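PDB 5YLY: nitrate reductase from Ulva prolifera, which probably reduces nitrate to nitrite with NADH in nitrate assimilation, here represented by its FAD-binding cytochrome b5 reductase domain. Local coordinates for residues 68-74 with 85-91. Residues are numbered along the deposited sequence; the frame is centred on the assembly and turned at random. Where two conformers were deposited one is given.
Sequences KHMLIRK and VVMRAYT. With FAD (flavin-adenine dinucleotide), chain C.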
loop_
_atom_site.group_PDB
_atom_site.type_symbol
_atom_site.label_atom_id
_atom_site.label_comp_id
_atom_site.label_asym_id
_atom_site.label_seq_id
_atom_site.Cartn_x
_atom_site.Cartn_y
_atom_site.Cartn_z
ATOM N N LYS A 68 -0.472 -9.056 3.116
ATOM C CA LYS A 68 -0.768 -8.777 4.513
ATOM C C LYS A 68 -0.072 -7.497 5.034
ATOM O O LYS A 68 0.881 -6.979 4.427
ATOM C CB LYS A 68 -0.471 -10.003 5.378
ATOM C CG LYS A 68 -1.284 -11.211 4.846
ATOM C CD LYS A 68 -1.485 -12.305 5.852
ATOM C CE LYS A 68 -2.280 -13.439 5.235
ATOM N NZ LYS A 68 -2.519 -14.509 6.229
ATOM N N HIS A 69 -0.579 -6.980 6.164
ATOM C CA HIS A 69 -0.040 -5.747 6.779
ATOM C C HIS A 69 0.127 -5.958 8.299
ATOM O O HIS A 69 -0.059 -7.072 8.799
ATOM C CB HIS A 69 -1.002 -4.566 6.473
ATOM C CG HIS A 69 -2.377 -4.700 7.074
ATOM N ND1 HIS A 69 -3.426 -5.268 6.367
ATOM C CD2 HIS A 69 -2.845 -4.260 8.271
ATOM C CE1 HIS A 69 -4.485 -5.196 7.167
ATOM N NE2 HIS A 69 -4.183 -4.585 8.318
ATOM N N MET A 70 0.455 -4.885 9.030
ATOM C CA MET A 70 0.669 -4.949 10.479
ATOM C C MET A 70 -0.101 -3.848 11.183
ATOM O O MET A 70 -0.426 -2.835 10.563
ATOM C CB MET A 70 2.171 -4.777 10.806
ATOM C CG MET A 70 2.746 -3.465 10.321
ATOM S SD MET A 70 4.548 -3.167 10.468
ATOM C CE MET A 70 5.169 -4.770 10.208
ATOM N N LEU A 71 -0.344 -4.020 12.475
ATOM C CA LEU A 71 -0.973 -2.971 13.259
ATOM C C LEU A 71 0.129 -2.410 14.127
ATOM O O LEU A 71 0.875 -3.156 14.775
ATOM C CB LEU A 71 -2.128 -3.535 14.128
ATOM C CG LEU A 71 -3.234 -4.210 13.345
ATOM C CD1 LEU A 71 -4.280 -4.804 14.308
ATOM C CD2 LEU A 71 -3.887 -3.244 12.370
ATOM N N ILE A 72 0.278 -1.107 14.104
ATOM C CA ILE A 72 1.322 -0.474 14.896
ATOM C C ILE A 72 0.649 0.387 15.940
ATOM O O ILE A 72 -0.301 1.102 15.613
ATOM C CB ILE A 72 2.253 0.356 13.992
ATOM C CG1 ILE A 72 2.953 -0.584 12.959
ATOM C CG2 ILE A 72 3.273 1.146 14.827
ATOM C CD1 ILE A 72 3.625 0.037 11.893
ATOM N N ARG A 73 1.138 0.312 17.174
ATOM C CA ARG A 73 0.511 1.082 18.253
ATOM C C ARG A 73 1.506 1.674 19.217
ATOM O O ARG A 73 2.649 1.207 19.311
ATOM C CB ARG A 73 -0.531 0.234 19.012
ATOM C CG ARG A 73 0.055 -0.780 19.959
ATOM C CD ARG A 73 -1.029 -1.608 20.638
ATOM N NE ARG A 73 -0.476 -2.242 21.820
ATOM C CZ ARG A 73 -1.211 -2.793 22.782
ATOM N NH1 ARG A 73 -0.627 -3.319 23.851
ATOM N NH2 ARG A 73 -2.534 -2.834 22.676
ATOM N N LYS A 74 1.040 2.676 19.987
ATOM C CA LYS A 74 1.831 3.280 21.034
ATOM C C LYS A 74 0.918 3.865 22.095
ATOM O O LYS A 74 -0.120 4.458 21.776
ATOM C CB LYS A 74 2.796 4.372 20.513
ATOM C CG LYS A 74 3.946 4.624 21.498
ATOM C CD LYS A 74 4.984 5.605 21.007
ATOM C CE LYS A 74 5.945 6.027 22.115
ATOM N NZ LYS A 74 6.689 4.885 22.727
ATOM N N VAL A 85 -3.953 4.488 24.211
ATOM C CA VAL A 85 -3.295 3.587 23.251
ATOM C C VAL A 85 -3.868 3.943 21.880
ATOM O O VAL A 85 -5.093 3.969 21.724
ATOM C CB VAL A 85 -3.502 2.090 23.602
ATOM C CG1 VAL A 85 -2.714 1.194 22.660
ATOM C CG2 VAL A 85 -3.123 1.794 25.048
ATOM N N VAL A 86 -2.990 4.258 20.895
ATOM C CA VAL A 86 -3.408 4.646 19.546
ATOM C C VAL A 86 -2.783 3.628 18.606
ATOM O O VAL A 86 -1.592 3.338 18.739
ATOM C CB VAL A 86 -2.972 6.107 19.185
ATOM C CG1 VAL A 86 -3.527 6.538 17.823
ATOM C CG2 VAL A 86 -3.394 7.095 20.278
ATOM N N MET A 87 -3.591 3.085 17.695
ATOM C CA MET A 87 -3.195 2.015 16.777
ATOM C C MET A 87 -3.680 2.316 15.358
ATOM O O MET A 87 -4.820 2.781 15.204
ATOM C CB MET A 87 -3.829 0.714 17.334
ATOM C CG MET A 87 -3.728 -0.543 16.462
ATOM S SD MET A 87 -5.078 -1.682 16.968
ATOM C CE MET A 87 -6.402 -1.088 15.952
ATOM N N ARG A 88 -2.842 2.005 14.329
ATOM C CA ARG A 88 -3.200 2.153 12.919
ATOM C C ARG A 88 -2.543 1.032 12.128
ATOM O O ARG A 88 -1.491 0.527 12.546
ATOM C CB ARG A 88 -2.773 3.519 12.332
ATOM C CG ARG A 88 -3.418 4.749 12.971
ATOM C CD ARG A 88 -4.906 4.896 12.689
ATOM N NE ARG A 88 -5.428 6.155 13.231
ATOM C CZ ARG A 88 -6.009 6.315 14.423
ATOM N NH1 ARG A 88 -6.155 5.283 15.247
ATOM N NH2 ARG A 88 -6.435 7.508 14.802
ATOM N N ALA A 89 -3.138 0.682 10.979
ATOM C CA ALA A 89 -2.600 -0.309 10.053
ATOM C C ALA A 89 -1.520 0.317 9.160
ATOM O O ALA A 89 -1.677 1.449 8.733
ATOM C CB ALA A 89 -3.710 -0.845 9.169
ATOM N N TYR A 90 -0.442 -0.427 8.864
ATOM C CA TYR A 90 0.622 0.016 7.940
ATOM C C TYR A 90 1.129 -1.168 7.155
ATOM O O TYR A 90 1.264 -2.281 7.694
ATOM C CB TYR A 90 1.816 0.708 8.644
ATOM C CG TYR A 90 1.400 2.006 9.277
ATOM C CD1 TYR A 90 1.292 3.177 8.516
ATOM C CD2 TYR A 90 0.984 2.051 10.608
ATOM C CE1 TYR A 90 0.786 4.353 9.069
ATOM C CE2 TYR A 90 0.534 3.244 11.183
ATOM C CZ TYR A 90 0.380 4.371 10.397
ATOM O OH TYR A 90 -0.169 5.496 10.969
ATOM N N THR A 91 1.417 -0.924 5.889
ATOM C CA THR A 91 2.099 -1.908 5.057
ATOM C C THR A 91 3.489 -1.334 4.868
ATOM O O THR A 91 3.663 -0.311 4.185
ATOM C CB THR A 91 1.425 -2.193 3.727
ATOM O OG1 THR A 91 0.112 -2.685 3.959
ATOM C CG2 THR A 91 2.214 -3.248 2.903
HETATM P PA FAD C . -6.507 10.042 11.912
HETATM O O1A FAD C . -6.440 10.699 13.240
HETATM O O2A FAD C . -6.996 8.612 11.942
HETATM O O5B FAD C . -7.411 10.973 10.937
HETATM C C5B FAD C . -8.392 10.369 10.066
HETATM C C4B FAD C . -8.271 10.932 8.671
HETATM O O4B FAD C . -8.384 12.372 8.686
HETATM C C3B FAD C . -6.953 10.673 7.958
HETATM O O3B FAD C . -6.868 9.342 7.453
HETATM C C2B FAD C . -6.978 11.736 6.857
HETATM O O2B FAD C . -7.670 11.295 5.695
HETATM C C1B FAD C . -7.736 12.896 7.534
HETATM N N9A FAD C . -6.891 14.024 7.931
HETATM C C8A FAD C . -6.552 14.386 9.209
HETATM N N7A FAD C . -5.749 15.423 9.277
HETATM C C5A FAD C . -5.536 15.760 7.949
HETATM C C6A FAD C . -4.726 16.739 7.334
HETATM N N6A FAD C . -3.814 17.463 7.987
HETATM N N1A FAD C . -4.768 16.835 5.985
HETATM C C2A FAD C . -5.533 15.974 5.302
HETATM N N3A FAD C . -6.294 14.978 5.769
HETATM C C4A FAD C . -6.251 14.921 7.108
HETATM N N1 FAD C . -0.645 5.195 5.903
HETATM C C2 FAD C . 0.631 5.592 5.601
HETATM O O2 FAD C . 0.970 6.777 5.742
HETATM N N3 FAD C . 1.559 4.647 5.131
HETATM C C4 FAD C . 1.306 3.293 4.923
HETATM O O4 FAD C . 2.199 2.535 4.597
HETATM C C4X FAD C . -0.067 2.887 5.218
HETATM N N5 FAD C . -0.403 1.636 5.012
HETATM C C5X FAD C . -1.726 1.262 5.258
HETATM C C6 FAD C . -2.105 -0.065 5.012
HETATM C C7 FAD C . -3.413 -0.490 5.244
HETATM C C7M FAD C . -3.779 -1.920 4.932
HETATM C C8 FAD C . -4.378 0.432 5.734
HETATM C C8M FAD C . -5.797 -0.006 6.045
HETATM C C9 FAD C . -4.005 1.757 5.958
HETATM C C9A FAD C . -2.687 2.178 5.731
HETATM N N10 FAD C . -2.265 3.522 5.983
HETATM C C10 FAD C . -0.970 3.919 5.716
HETATM C "C1'" FAD C . -3.138 4.495 6.663
HETATM C "C2'" FAD C . -2.984 4.468 8.185
HETATM O "O2'" FAD C . -3.590 3.297 8.735
HETATM C "C3'" FAD C . -3.587 5.699 8.863
HETATM O "O3'" FAD C . -4.972 5.791 8.553
HETATM C "C4'" FAD C . -2.862 7.010 8.550
HETATM O "O4'" FAD C . -1.526 6.930 9.047
HETATM C "C5'" FAD C . -3.538 8.233 9.138
HETATM O "O5'" FAD C . -3.824 7.981 10.531
HETATM P P FAD C . -3.788 9.162 11.623
HETATM O O1P FAD C . -3.961 8.579 12.973
HETATM O O2P FAD C . -2.586 10.047 11.403
HETATM O O3P FAD C . -5.071 10.004 11.212
HETATM O O HOH W 1 -0.693 -4.957 2.771
#
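Ile-72 and Tyr-90 meet at about a right angle on the sheet face that also bears Met-70 and Val-86. The CD1 methyl of Ile-72 is the bump. It fits into the corner between CB and the ring of Tyr-90, with CD1 3.6 Å from Tyr-90 CD2. On the face of Leu-71 and Ala-89, Ala-89 CB is a small knob between Leu-71 CD2 at 4.0 Å and FAD C8 at 3.7 Å. The His-69 ring leans on its flank, with CD2 3.6 Å from Ala-89 CB. The CG of His-69 lies between its backbone N and carbonyl carbon (chi1 64°), which carries the ring to the flavin. There the C7M methyl of FAD sits over one ring face, offset toward the rim. Further along, the CB atoms of Arg-73 and Met-87 touch, and Val-85 CG1 lies against Arg-73 CD. The guanidinium of Arg-73 goes on to a salt bridge with Glu-137.

Strands 69-75 and 85-90 form a hairpin in the antiparallel beta-barrel of the ferredoxin reductase family. Arg-88, Ala-89, Tyr-90 and Thr-91 match its Arg-x-Tyr-(Ser/Thr) FAD-binding motif. Three hydrogen-bonded pairs, Met-70 with Tyr-90, Ile-72 with Arg-88 and Lys-74 with Val-86, hold the hairpin together. Phe-123 and Leu-104 pack against Ile-72 and Tyr-90.

The end of strand 85-90 and Thr-91 make polar bonds to FAD. Tyr-90 OH shares a 2.8 Å hydrogen bond with FAD O4', and FAD O2' donates to Ala-89 O. The Arg-88 chain bends at chi2 (-69°) and reaches the diphosphate through weak hydrogen bonds, with NE 2.8 Å from FAD O1P. Its NH1 donates to Met-87 O, consistent with holding the guanidinium in place. With an alanine here the diphosphate is likely to lose this positive partner, and Met-87 O its side-chain donor. Beyond the strand, Thr-91 N donates to FAD N5 at 3.3 Å.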